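Purine nucleoside phosphorylase (Thermus thermophilus, PDB 6TK9) probably catalyses the reversible phosphorolysis of purine nucleosides such as inosine and guanosine, releasing the free base and ribose 1-phosphate. Local coordinates at residues Q7-Y12 and G47-F52; S15-V20 and E39-I44; D160-E165 and G223-G228; R168-R173 and R261-G266; A195-L200 and A236-E241. All coordinates share one frame; numbering follows the deposited sequence.

Contact 1 (Q7-Y12 and G47-F52); sequences QEAVAY and GEIPHF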
# COMPACT_ATOMS: atom_id res chain seq x y z
N GLN A 7 -1.70 28.33 -36.29
CA GLN A 7 -1.10 29.23 -37.31
C GLN A 7 -1.77 30.61 -37.27
O GLN A 7 -1.05 31.59 -37.49
CB GLN A 7 -1.16 28.58 -38.70
CG GLN A 7 -0.21 27.39 -38.89
CD GLN A 7 1.24 27.65 -38.55
OE1 GLN A 7 1.83 28.66 -38.93
NE2 GLN A 7 1.84 26.72 -37.82
N GLU A 8 -3.07 30.71 -36.98
CA GLU A 8 -3.75 32.02 -36.81
C GLU A 8 -3.00 32.77 -35.71
O GLU A 8 -2.69 33.96 -35.92
CB GLU A 8 -5.24 31.89 -36.47
CG GLU A 8 -6.18 31.83 -37.67
CD GLU A 8 -7.55 32.47 -37.48
OE1 GLU A 8 -7.97 32.67 -36.33
OE2 GLU A 8 -8.22 32.78 -38.50
N ALA A 9 -2.69 32.07 -34.61
CA ALA A 9 -2.04 32.65 -33.41
C ALA A 9 -0.55 32.91 -33.70
O ALA A 9 -0.08 33.99 -33.39
CB ALA A 9 -2.22 31.76 -32.20
N VAL A 10 0.16 31.94 -34.27
CA VAL A 10 1.59 32.13 -34.64
C VAL A 10 1.69 33.42 -35.47
O VAL A 10 2.43 34.34 -35.05
CB VAL A 10 2.15 30.90 -35.37
CG1 VAL A 10 3.50 31.18 -36.03
CG2 VAL A 10 2.25 29.70 -34.44
N ALA A 11 0.92 33.49 -36.57
CA ALA A 11 0.87 34.63 -37.52
C ALA A 11 0.62 35.96 -36.78
O ALA A 11 1.28 36.95 -37.12
CB ALA A 11 -0.19 34.37 -38.57
N TYR A 12 -0.30 36.00 -35.82
CA TYR A 12 -0.61 37.26 -35.10
C TYR A 12 0.65 37.72 -34.34
O TYR A 12 0.88 38.95 -34.32
CB TYR A 12 -1.83 37.14 -34.19
CG TYR A 12 -2.13 38.42 -33.45
CD1 TYR A 12 -2.88 39.43 -34.04
CD2 TYR A 12 -1.64 38.64 -32.17
CE1 TYR A 12 -3.14 40.62 -33.37
CE2 TYR A 12 -1.89 39.82 -31.49
CZ TYR A 12 -2.63 40.82 -32.10
OH TYR A 12 -2.86 41.99 -31.42
N GLY A 47 -5.43 38.01 -24.20
CA GLY A 47 -6.73 38.44 -24.73
C GLY A 47 -6.68 38.89 -26.18
O GLY A 47 -7.72 38.80 -26.85
N GLU A 48 -5.54 39.38 -26.64
CA GLU A 48 -5.34 39.93 -28.01
C GLU A 48 -4.91 38.84 -28.99
O GLU A 48 -4.95 39.12 -30.20
CB GLU A 48 -4.25 41.02 -28.01
CG GLU A 48 -4.65 42.33 -27.34
CD GLU A 48 -3.54 43.37 -27.25
OE1 GLU A 48 -2.52 43.25 -28.00
OE2 GLU A 48 -3.69 44.30 -26.40
N ILE A 49 -4.45 37.67 -28.51
CA ILE A 49 -3.95 36.59 -29.41
C ILE A 49 -5.13 35.69 -29.78
O ILE A 49 -5.83 35.17 -28.91
CB ILE A 49 -2.80 35.76 -28.79
CG1 ILE A 49 -1.66 36.63 -28.27
CG2 ILE A 49 -2.29 34.72 -29.79
CD1 ILE A 49 -0.63 35.84 -27.48
N PRO A 50 -5.38 35.47 -31.08
CA PRO A 50 -6.44 34.57 -31.50
C PRO A 50 -6.42 33.21 -30.78
O PRO A 50 -5.41 32.58 -30.80
CB PRO A 50 -6.16 34.37 -33.00
CG PRO A 50 -5.45 35.64 -33.43
CD PRO A 50 -4.67 36.09 -32.21
N HIS A 51 -7.55 32.81 -30.20
CA HIS A 51 -7.83 31.47 -29.63
C HIS A 51 -7.07 31.26 -28.31
O HIS A 51 -6.99 30.11 -27.86
CB HIS A 51 -7.49 30.36 -30.63
CG HIS A 51 -8.02 30.60 -32.00
ND1 HIS A 51 -9.37 30.73 -32.25
CD2 HIS A 51 -7.39 30.75 -33.19
CE1 HIS A 51 -9.55 30.95 -33.54
NE2 HIS A 51 -8.35 30.96 -34.14
N PHE A 52 -6.51 32.32 -27.73
CA PHE A 52 -5.72 32.23 -26.48
C PHE A 52 -6.69 32.35 -25.30
O PHE A 52 -7.52 33.26 -25.26
CB PHE A 52 -4.61 33.29 -26.40
CG PHE A 52 -3.19 32.78 -26.51
CD1 PHE A 52 -2.68 32.32 -27.72
CD2 PHE A 52 -2.34 32.80 -25.41
CE1 PHE A 52 -1.37 31.88 -27.82
CE2 PHE A 52 -1.02 32.39 -25.52
CZ PHE A 52 -0.54 31.94 -26.73
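Ala9 and Tyr12 of helix 4-14 receive a type II beta turn, Ile49 to Phe52, that follows strand 39-45 and sets Pro50 against the helix. The CA atoms of Ala9 and Pro50 are 5.2 Å apart, a close approach that alanine's small side chain allows. This inner side is the tight one. The Ala9 methyl CB lies 3.8 Å from Ile49 CG2 and 3.6 Å from the carbonyl O of Pro50, with the edge of the Phe52 ring beyond, while Phe94 and Val98 of helix 94-102 pack on the same methyl. Proline suits the second place of the turn because its ring already holds phi near the value needed. Its CD rests 3.6 Å from Tyr12 CB, where the two side chains cross at about a right angle. Because Tyr12 CG stands opposite the backbone N (chi1 180°), the phenol ring reaches over the Glu48-Ile49 peptide, and the Glu48 carbonyl O sits over one ring face near the rim, 3.4 Å from CE2. Toward solvent the contact thins out: Glu8 and Glu48 are exposed, and Tyr12 OH and Glu48 OE1 are merely neighbours. There a single polar link crosses. His51 NE2 donates to Glu8 OE1 over 2.8 Å, bent to 136° at the hydrogen, with the oxygen 29° out of the imidazole plane and met from above the carboxylate plane.

Contact 2 (S15-V20 and E39-I44); sequences SKTDFV and EKVAEI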
# COMPACT_ATOMS: atom_id res chain seq x y z
N SER A 15 3.10 39.09 -36.64
CA SER A 15 2.62 40.43 -37.07
C SER A 15 3.24 41.49 -36.16
O SER A 15 3.21 42.65 -36.55
CB SER A 15 1.10 40.56 -37.08
OG SER A 15 0.60 41.15 -35.87
N LYS A 16 3.74 41.11 -34.98
CA LYS A 16 4.33 42.05 -33.99
C LYS A 16 5.86 41.96 -34.01
O LYS A 16 6.50 42.93 -33.57
CB LYS A 16 3.84 41.76 -32.57
CG LYS A 16 2.33 41.82 -32.38
CD LYS A 16 1.72 43.16 -32.72
CE LYS A 16 0.20 43.11 -32.74
NZ LYS A 16 -0.36 44.47 -32.56
N THR A 17 6.44 40.85 -34.48
CA THR A 17 7.89 40.59 -34.34
C THR A 17 8.31 39.29 -35.01
O THR A 17 7.61 38.29 -34.85
CB THR A 17 8.31 40.51 -32.87
OG1 THR A 17 9.67 40.09 -32.83
CG2 THR A 17 7.46 39.55 -32.06
N ASP A 18 9.45 39.32 -35.69
CA ASP A 18 10.09 38.17 -36.35
C ASP A 18 11.02 37.48 -35.33
O ASP A 18 11.71 36.53 -35.74
CB ASP A 18 10.84 38.61 -37.62
CG ASP A 18 11.92 39.66 -37.36
OD1 ASP A 18 11.97 40.21 -36.24
OD2 ASP A 18 12.72 39.93 -38.29
N PHE A 19 11.06 37.91 -34.07
CA PHE A 19 11.95 37.32 -33.03
C PHE A 19 11.59 35.85 -32.82
O PHE A 19 10.44 35.54 -32.47
CB PHE A 19 11.87 38.08 -31.71
CG PHE A 19 12.97 37.78 -30.71
CD1 PHE A 19 14.24 38.33 -30.85
CD2 PHE A 19 12.74 36.96 -29.61
CE1 PHE A 19 15.24 38.07 -29.93
CE2 PHE A 19 13.74 36.70 -28.69
CZ PHE A 19 14.99 37.26 -28.85
N VAL A 20 12.57 34.97 -33.05
CA VAL A 20 12.48 33.50 -32.89
C VAL A 20 13.08 33.13 -31.53
O VAL A 20 14.27 33.31 -31.30
CB VAL A 20 13.20 32.77 -34.04
CG1 VAL A 20 12.96 31.27 -34.01
CG2 VAL A 20 12.81 33.33 -35.41
N GLU A 39 14.70 41.50 -21.37
CA GLU A 39 14.90 42.53 -22.42
C GLU A 39 13.82 42.30 -23.47
O GLU A 39 14.03 41.44 -24.31
CB GLU A 39 16.29 42.46 -23.05
CG GLU A 39 16.63 43.64 -23.95
CD GLU A 39 17.83 43.39 -24.85
OE1 GLU A 39 18.55 42.39 -24.63
OE2 GLU A 39 18.03 44.19 -25.76
N LYS A 40 12.71 43.03 -23.34
CA LYS A 40 11.48 42.84 -24.13
C LYS A 40 11.76 43.22 -25.59
O LYS A 40 12.39 44.26 -25.81
CB LYS A 40 10.34 43.68 -23.52
CG LYS A 40 9.31 42.93 -22.69
CD LYS A 40 9.82 42.37 -21.38
CE LYS A 40 9.34 43.10 -20.14
NZ LYS A 40 10.49 43.44 -19.25
N VAL A 41 11.32 42.41 -26.55
CA VAL A 41 11.14 42.81 -27.98
C VAL A 41 9.63 42.85 -28.29
O VAL A 41 9.21 43.73 -29.07
CB VAL A 41 11.95 41.90 -28.92
CG1 VAL A 41 11.61 40.44 -28.75
CG2 VAL A 41 11.80 42.30 -30.38
N ALA A 42 8.82 41.99 -27.65
CA ALA A 42 7.34 42.03 -27.72
C ALA A 42 6.75 41.68 -26.35
O ALA A 42 7.39 40.93 -25.59
CB ALA A 42 6.83 41.05 -28.75
N GLU A 43 5.56 42.22 -26.07
CA GLU A 43 4.76 41.98 -24.84
C GLU A 43 3.28 42.03 -25.24
O GLU A 43 2.72 43.14 -25.30
CB GLU A 43 5.13 42.99 -23.74
CG GLU A 43 4.24 42.91 -22.50
CD GLU A 43 4.79 43.55 -21.22
OE1 GLU A 43 5.86 44.17 -21.29
OE2 GLU A 43 4.14 43.42 -20.15
N ILE A 44 2.69 40.86 -25.53
CA ILE A 44 1.28 40.71 -26.00
C ILE A 44 0.43 40.06 -24.91
O ILE A 44 0.61 38.89 -24.58
CB ILE A 44 1.25 39.87 -27.29
CG1 ILE A 44 2.38 40.25 -28.25
CG2 ILE A 44 -0.13 39.98 -27.93
CD1 ILE A 44 2.78 39.14 -29.18
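Thr17 and Ala42 mark the closest backbone approach, CA to CA 6.8 Å, between an irregular connection and strand 39-45, which turns a corner at Val41. The run from Lys16 to Phe19 and that from Val41 to Ile44 head 133° apart, closer to antiparallel than parallel, and the two meet through side chains. The connection leads from helix 4-14 to strand 23-27. Thr17 gives it shape: OG1 accepts from Phe19 N at 2.9 Å, nearly straight, forming an ST turn, and threonine fits because its hydroxyl closes the turn while its methyl remains for apolar contact. That methyl, CG2, meets Ala42 CB at 3.7 Å. Strand 39-45 contributes a classic beta bulge, in which Val41 and Ala42 both face Leu66 of the antiparallel strand 63-66. Both residues also direct their side chains at the connection. Val41 CG1, held between the backbone N and the carbonyl carbon (chi1 56°), stands over one face of the Phe19 ring as a CH-pi contact, 3.9 Å from the centroid and 24° off the ring normal, displaced toward the CG side. The other branch, CG2, approaches Thr17 OG1 at 3.9 Å. Lys16 lends only its aliphatic part: CG comes to 4.2 Å from Ile44 CD1, and the bent chain then carries the ammonium group away, while Ile44 also packs on Val13 of helix 4-14.

Contact 3 (D160-E165 and G223-G228); sequences DPELIE and GARVLG
Asp160 places its carboxylate beside Arg225 by turning CG away from its own backbone N (chi1 -173°), while Arg225 bends at chi3 (84°) and swings its guanidinium across Leu163. The resulting salt bridge is long, Asp160 OD2 to Arg225 NE 3.8 Å, and at this length, with the planes steeply inclined, it is not a paired, side-by-side bridge. The guanidinium also rests one face on the leucine: Leu163 CD2 is 3.6 Å from Arg225 NH2. Arginine thus serves both neighbours, since the guanidinium face, with no N-H pointing out of it, can lie against a methyl while its charge lies near Asp160 and, farther off, Glu162. Deeper in, Leu163 CB packs on Leu227 CD1 at 4.0 Å, as befits two buried leucines. The backbones are tied by Asp160 N, which donates to Val226 O over 3.1 Å. Asp160 OD1 meanwhile uses its anti lone pair to accept from Leu163 N at 2.9 Å, with a weak second bond from Glu162 N. Aspartate is therefore the N-cap of helix 161-173, and this capped helix start, laid at 39° on strand 225-228 with axes 7.9 Å apart, is helix-on-sheet packing of the alpha/beta phosphorylase fold.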
# COMPACT_ATOMS: atom_id res chain seq x y z
N ASP A 160 12.76 15.50 -19.58
CA ASP A 160 14.03 15.24 -20.31
C ASP A 160 15.10 14.84 -19.31
O ASP A 160 15.33 15.55 -18.34
CB ASP A 160 14.53 16.43 -21.12
CG ASP A 160 15.74 16.06 -21.99
OD1 ASP A 160 16.88 16.26 -21.51
OD2 ASP A 160 15.53 15.58 -23.14
N PRO A 161 15.75 13.66 -19.53
CA PRO A 161 16.84 13.19 -18.67
C PRO A 161 18.11 14.05 -18.71
O PRO A 161 18.76 14.13 -17.69
CB PRO A 161 17.14 11.78 -19.21
CG PRO A 161 15.91 11.41 -19.97
CD PRO A 161 15.44 12.70 -20.59
N GLU A 162 18.45 14.67 -19.86
CA GLU A 162 19.65 15.55 -19.95
C GLU A 162 19.39 16.82 -19.12
O GLU A 162 20.32 17.31 -18.43
CB GLU A 162 20.03 15.90 -21.40
CG GLU A 162 20.91 14.88 -22.12
CD GLU A 162 21.63 15.42 -23.37
OE1 GLU A 162 20.98 15.56 -24.43
OE2 GLU A 162 22.85 15.72 -23.27
N LEU A 163 18.16 17.35 -19.17
CA LEU A 163 17.81 18.59 -18.44
C LEU A 163 17.76 18.31 -16.94
O LEU A 163 18.02 19.25 -16.17
CB LEU A 163 16.48 19.12 -18.98
CG LEU A 163 16.52 19.54 -20.45
CD1 LEU A 163 15.28 20.32 -20.84
CD2 LEU A 163 17.76 20.38 -20.76
N ILE A 164 17.47 17.06 -16.54
CA ILE A 164 17.43 16.67 -15.10
C ILE A 164 18.87 16.70 -14.57
O ILE A 164 19.09 17.21 -13.44
CB ILE A 164 16.72 15.31 -14.90
CG1 ILE A 164 15.20 15.51 -14.85
CG2 ILE A 164 17.23 14.55 -13.68
CD1 ILE A 164 14.40 14.30 -15.29
N GLU A 165 19.81 16.16 -15.34
CA GLU A 165 21.24 16.13 -14.95
C GLU A 165 21.71 17.58 -14.84
O GLU A 165 22.39 17.91 -13.84
CB GLU A 165 22.08 15.28 -15.91
CG GLU A 165 21.76 13.79 -15.87
CD GLU A 165 22.51 12.92 -14.87
OE1 GLU A 165 22.56 13.26 -13.65
OE2 GLU A 165 23.04 11.86 -15.30
N GLY A 223 7.15 16.65 -29.38
CA GLY A 223 8.57 16.24 -29.39
C GLY A 223 9.48 17.27 -28.74
O GLY A 223 10.70 17.15 -28.89
N ALA A 224 8.90 18.26 -28.05
CA ALA A 224 9.63 19.27 -27.26
C ALA A 224 10.37 18.59 -26.11
O ALA A 224 9.93 17.50 -25.69
CB ALA A 224 8.65 20.31 -26.75
N ARG A 225 11.46 19.18 -25.62
CA ARG A 225 12.10 18.79 -24.35
C ARG A 225 11.49 19.65 -23.24
O ARG A 225 11.13 20.78 -23.54
CB ARG A 225 13.62 18.98 -24.40
CG ARG A 225 14.30 18.31 -25.59
CD ARG A 225 15.60 19.04 -25.91
NE ARG A 225 16.69 18.58 -25.07
CZ ARG A 225 17.65 19.34 -24.53
NH1 ARG A 225 17.65 20.66 -24.67
NH2 ARG A 225 18.60 18.76 -23.82
N VAL A 226 11.32 19.08 -22.04
CA VAL A 226 10.53 19.68 -20.92
C VAL A 226 11.36 19.54 -19.64
O VAL A 226 11.94 18.48 -19.41
CB VAL A 226 9.15 19.00 -20.76
CG1 VAL A 226 8.35 19.57 -19.59
CG2 VAL A 226 8.31 19.05 -22.02
N LEU A 227 11.41 20.60 -18.84
CA LEU A 227 11.96 20.62 -17.47
C LEU A 227 10.89 21.25 -16.57
O LEU A 227 10.36 22.31 -16.96
CB LEU A 227 13.27 21.43 -17.46
CG LEU A 227 14.09 21.37 -16.18
CD1 LEU A 227 15.45 22.00 -16.40
CD2 LEU A 227 13.38 22.09 -15.05
N GLY A 228 10.57 20.59 -15.46
CA GLY A 228 9.51 21.01 -14.52
C GLY A 228 10.11 21.42 -13.19
O GLY A 228 10.90 20.65 -12.63

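Contact 4 (R168-R173 and R261-G266); sequences RKVARR and RRYVRG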
# COMPACT_ATOMS: atom_id res chain seq x y z
N ARG A 168 20.54 19.32 -11.79
CA ARG A 168 21.33 18.83 -10.62
C ARG A 168 22.69 19.54 -10.56
O ARG A 168 23.06 20.01 -9.47
CB ARG A 168 21.51 17.31 -10.68
CG ARG A 168 20.27 16.55 -10.23
CD ARG A 168 20.25 15.17 -10.82
NE ARG A 168 19.14 14.41 -10.25
CZ ARG A 168 18.79 13.19 -10.63
NH1 ARG A 168 19.47 12.57 -11.58
NH2 ARG A 168 17.76 12.59 -10.06
N LYS A 169 23.38 19.63 -11.70
CA LYS A 169 24.71 20.30 -11.82
C LYS A 169 24.57 21.75 -11.35
O LYS A 169 25.39 22.22 -10.51
CB LYS A 169 25.21 20.17 -13.27
CG LYS A 169 26.70 20.41 -13.45
CD LYS A 169 27.26 19.75 -14.70
CE LYS A 169 28.67 20.20 -15.00
NZ LYS A 169 28.73 21.67 -15.22
N VAL A 170 23.54 22.46 -11.81
CA VAL A 170 23.40 23.91 -11.52
C VAL A 170 23.09 24.10 -10.04
O VAL A 170 23.55 25.09 -9.48
CB VAL A 170 22.37 24.60 -12.43
CG1 VAL A 170 22.10 26.04 -12.01
CG2 VAL A 170 22.79 24.52 -13.89
N ALA A 171 22.36 23.19 -9.41
CA ALA A 171 22.03 23.28 -7.96
C ALA A 171 23.31 23.16 -7.13
O ALA A 171 23.55 24.03 -6.27
CB ALA A 171 21.02 22.24 -7.56
N ARG A 172 24.10 22.12 -7.40
CA ARG A 172 25.44 21.90 -6.77
C ARG A 172 26.25 23.19 -6.88
O ARG A 172 26.56 23.76 -5.83
CB ARG A 172 26.10 20.67 -7.38
CG ARG A 172 25.46 19.38 -6.88
CD ARG A 172 25.54 18.10 -7.69
NE ARG A 172 26.30 18.04 -8.93
CZ ARG A 172 25.94 17.29 -9.99
NH1 ARG A 172 24.83 16.56 -9.95
NH2 ARG A 172 26.67 17.28 -11.09
N ARG A 173 26.50 23.66 -8.11
CA ARG A 173 27.23 24.93 -8.43
C ARG A 173 26.74 26.06 -7.50
O ARG A 173 27.61 26.72 -6.88
CB ARG A 173 27.06 25.25 -9.92
CG ARG A 173 28.09 26.19 -10.52
CD ARG A 173 27.61 27.62 -10.73
NE ARG A 173 28.09 28.56 -9.71
CZ ARG A 173 27.64 29.81 -9.51
NH1 ARG A 173 26.67 30.31 -10.26
NH2 ARG A 173 28.16 30.54 -8.54
N ARG A 261 14.87 32.66 -9.19
CA ARG A 261 15.29 33.36 -10.44
C ARG A 261 16.77 33.09 -10.69
O ARG A 261 17.14 32.85 -11.88
CB ARG A 261 15.07 34.87 -10.34
CG ARG A 261 13.61 35.27 -10.37
CD ARG A 261 13.43 36.71 -9.97
NE ARG A 261 12.19 36.76 -9.23
CZ ARG A 261 12.01 37.40 -8.09
NH1 ARG A 261 12.99 38.12 -7.57
NH2 ARG A 261 10.83 37.34 -7.50
N ARG A 262 17.58 33.08 -9.62
CA ARG A 262 19.03 32.76 -9.70
C ARG A 262 19.20 31.34 -10.25
O ARG A 262 20.19 31.11 -10.99
CB ARG A 262 19.72 32.92 -8.35
CG ARG A 262 21.23 32.92 -8.45
CD ARG A 262 21.91 32.80 -7.10
NE ARG A 262 23.28 32.33 -7.31
CZ ARG A 262 23.99 31.61 -6.43
NH1 ARG A 262 23.49 31.27 -5.26
NH2 ARG A 262 25.22 31.24 -6.75
N TYR A 263 18.27 30.43 -9.92
CA TYR A 263 18.35 29.00 -10.32
C TYR A 263 17.93 28.91 -11.79
O TYR A 263 18.68 28.32 -12.60
CB TYR A 263 17.58 28.10 -9.34
CG TYR A 263 17.64 26.64 -9.68
CD1 TYR A 263 18.83 25.93 -9.66
CD2 TYR A 263 16.50 25.95 -10.07
CE1 TYR A 263 18.90 24.59 -10.02
CE2 TYR A 263 16.54 24.60 -10.40
CZ TYR A 263 17.74 23.92 -10.38
OH TYR A 263 17.77 22.60 -10.74
N VAL A 264 16.80 29.53 -12.15
CA VAL A 264 16.25 29.43 -13.54
C VAL A 264 17.31 29.98 -14.49
O VAL A 264 17.61 29.32 -15.52
CB VAL A 264 14.91 30.17 -13.70
CG1 VAL A 264 14.48 30.21 -15.16
CG2 VAL A 264 13.82 29.54 -12.85
N ARG A 265 17.88 31.14 -14.12
CA ARG A 265 18.97 31.83 -14.89
C ARG A 265 20.15 30.86 -15.04
O ARG A 265 20.63 30.71 -16.18
CB ARG A 265 19.40 33.12 -14.20
CG ARG A 265 18.45 34.30 -14.37
CD ARG A 265 18.85 35.42 -13.43
NE ARG A 265 18.03 36.61 -13.61
CZ ARG A 265 18.12 37.45 -14.63
NH1 ARG A 265 19.00 37.24 -15.60
NH2 ARG A 265 17.33 38.50 -14.69
N GLY A 266 20.59 30.24 -13.94
CA GLY A 266 21.67 29.23 -13.93
C GLY A 266 21.47 28.19 -15.02
O GLY A 266 22.41 27.96 -15.80
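Tyr263 turns the edge of its ring toward Ala171: a chi1 of -179° points the ring away from Tyr263 N and across to helix 161-173, and Ala171 N lies in its plane, 3.8 Å from CE1. Ala171 CB is 4.0 Å from the same carbon, and the phenol's OH continues to a hydrogen bond with Ala167 O, so tyrosine bridges the two helices and its hydroxyl is satisfied. Val170 comes obliquely at the ring, CG1 to CD1 4.0 Å, and lodges the same methyl against the bare CA of Gly266 at 3.7 Å; glycine leaves the space that the branched side chain uses. At the solvent side, Arg173 NH2 sits at the edge of the Arg262 guanidinium, 3.5 Å from its NH2, with planes 73° apart. These like charges probably rely on solvent for screening. The helices cross at 129°, axes 9.8 Å apart. Leu178, just before strand 179-185, touches both Ala171 and Tyr263, while elsewhere on helix 161-173 Arg168 pairs with Glu180 of that strand and Arg172 with Asp175 of a second subunit.

Contact 5 (A195-L200 and A236-E241); sequences AELRLL and AVPERE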
# COMPACT_ATOMS: atom_id res chain seq x y z
N ALA A 195 -7.43 13.16 3.66
CA ALA A 195 -7.48 11.79 3.11
C ALA A 195 -7.01 11.79 1.65
O ALA A 195 -6.31 10.84 1.26
CB ALA A 195 -8.87 11.23 3.24
N GLU A 196 -7.37 12.83 0.88
CA GLU A 196 -6.89 12.99 -0.51
C GLU A 196 -5.37 13.21 -0.50
O GLU A 196 -4.69 12.59 -1.34
CB GLU A 196 -7.60 14.14 -1.22
CG GLU A 196 -8.99 13.77 -1.71
CD GLU A 196 -9.87 14.97 -2.04
OE1 GLU A 196 -9.57 16.08 -1.51
OE2 GLU A 196 -10.85 14.81 -2.84
N LEU A 197 -4.83 14.03 0.41
CA LEU A 197 -3.36 14.24 0.45
C LEU A 197 -2.69 12.89 0.75
O LEU A 197 -1.71 12.54 0.04
CB LEU A 197 -2.97 15.27 1.51
CG LEU A 197 -3.31 16.73 1.22
CD1 LEU A 197 -2.90 17.59 2.42
CD2 LEU A 197 -2.65 17.23 -0.06
N ARG A 198 -3.22 12.15 1.74
CA ARG A 198 -2.67 10.84 2.15
C ARG A 198 -2.73 9.92 0.94
O ARG A 198 -1.71 9.29 0.63
CB ARG A 198 -3.42 10.23 3.33
CG ARG A 198 -2.63 9.12 4.01
CD ARG A 198 -3.33 8.50 5.20
NE ARG A 198 -2.78 7.18 5.52
CZ ARG A 198 -3.49 6.12 5.91
NH1 ARG A 198 -4.81 6.18 6.02
NH2 ARG A 198 -2.87 4.98 6.17
N LEU A 199 -3.87 9.90 0.26
CA LEU A 199 -4.12 9.03 -0.92
C LEU A 199 -3.02 9.32 -1.97
O LEU A 199 -2.42 8.33 -2.46
CB LEU A 199 -5.55 9.29 -1.40
CG LEU A 199 -5.89 8.96 -2.85
CD1 LEU A 199 -7.40 8.82 -3.00
CD2 LEU A 199 -5.37 10.01 -3.80
N LEU A 200 -2.68 10.59 -2.23
CA LEU A 200 -1.74 10.95 -3.33
C LEU A 200 -0.29 10.67 -2.92
O LEU A 200 0.50 10.28 -3.80
CB LEU A 200 -1.89 12.43 -3.72
CG LEU A 200 -3.22 12.80 -4.37
CD1 LEU A 200 -3.39 14.31 -4.38
CD2 LEU A 200 -3.30 12.21 -5.76
N ALA A 236 2.05 20.20 2.42
CA ALA A 236 0.74 19.51 2.37
C ALA A 236 0.92 18.12 2.97
O ALA A 236 1.08 17.13 2.21
CB ALA A 236 0.24 19.47 0.94
N VAL A 237 0.93 18.05 4.30
CA VAL A 237 1.05 16.76 5.03
C VAL A 237 -0.10 16.67 6.03
O VAL A 237 -0.21 17.45 6.98
CB VAL A 237 2.46 16.56 5.62
CG1 VAL A 237 3.33 17.81 5.50
CG2 VAL A 237 2.45 16.00 7.04
N PRO A 238 -1.02 15.70 5.84
CA PRO A 238 -2.28 15.68 6.58
C PRO A 238 -2.22 15.26 8.06
O PRO A 238 -3.25 15.27 8.70
CB PRO A 238 -3.09 14.62 5.82
CG PRO A 238 -2.05 13.68 5.23
CD PRO A 238 -0.88 14.58 4.88
N GLU A 239 -1.05 14.91 8.59
CA GLU A 239 -0.93 14.60 10.04
C GLU A 239 -0.19 15.76 10.73
O GLU A 239 0.55 15.50 11.68
CB GLU A 239 -0.39 13.18 10.25
CG GLU A 239 0.60 12.69 9.21
CD GLU A 239 0.09 11.95 7.98
OE1 GLU A 239 -0.33 10.77 8.08
OE2 GLU A 239 0.18 12.55 6.89
N ARG A 240 -0.47 16.98 10.25
CA ARG A 240 -0.01 18.32 10.74
C ARG A 240 -1.21 19.27 10.61
O ARG A 240 -1.89 19.16 9.57
CB ARG A 240 1.18 18.78 9.88
CG ARG A 240 2.54 18.63 10.55
CD ARG A 240 3.65 18.02 9.72
NE ARG A 240 4.42 18.95 8.90
CZ ARG A 240 5.60 18.70 8.31
NH1 ARG A 240 6.18 17.51 8.43
NH2 ARG A 240 6.20 19.63 7.60
N GLU A 241 -1.52 20.13 11.59
CA GLU A 241 -2.69 21.05 11.49
C GLU A 241 -2.43 22.09 10.39
O GLU A 241 -1.26 22.28 10.01
CB GLU A 241 -3.04 21.74 12.82
CG GLU A 241 -1.95 22.65 13.38
CD GLU A 241 -2.44 23.97 13.97
OE1 GLU A 241 -3.28 24.64 13.32
OE2 GLU A 241 -1.97 24.33 15.08
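Leu197 and Arg198 are the residues of helix 194-202 that meet Ala236 and Pro238, and those preceding them look elsewhere. Ala195 points away from the loop, and its backbone N donates to Asp130 OD2 of a third subunit. Glu196 is likewise engaged on that side: OE2 accepts from Asn133 N of the third subunit, and OE1 from Ser193 N of its own chain. Leu197 then faces the loop. A chi1 of -71° swings its fork away from the Leu197 carbonyl to straddle the methyl of Ala236, CD2 at 3.8 Å and CD1 at 3.9 Å from Ala236 CB. A leucine suits this buried place, since Ile208 of strand 207-209 and Phe156 of the third subunit pack on it too. Its CB meets Pro238 CD at 4.0 Å. The loop here is a type I beta turn, Val237 to Arg240, in which Pro238 takes the second position that its constrained phi favours; the closing bond from Arg240 N to Val237 O is weak. Arg198 comes next, its backbone N 4.0 Å from Pro238 CG and its CB 4.2 Å from the same atom. Its extended chain runs past the turn, leaving NE 5.0 Å from Glu239 OE1, beyond a salt bridge, whereas Glu239 OE2 is bridged to Arg201. Leu199 packs on Ile132 of the third subunit, and Leu200 packs on Phe134 and Ile208.

How the contacts relate
Contacts 1 and 2 adjoin, with centres about 13 Å apart, and share a seam in which Ile44 CG2 touches Ile49 CG1 at 3.7 Å and also packs on Tyr12; contact 2 is nested in the chain loop that contact 1 closes. Contacts 3 and 4, about 15 Å between centres, use the start and end of helix 161-173. Contact 5 lies across the molecule, its centre about 41 Å from that of contact 1, and is nested within the loop closed by contact 4. Strand 225-235 runs from contact 3 toward contact 5; in relatives the end of the equivalent strand helps form the purine pocket, so contact 5 probably lies close to the active site.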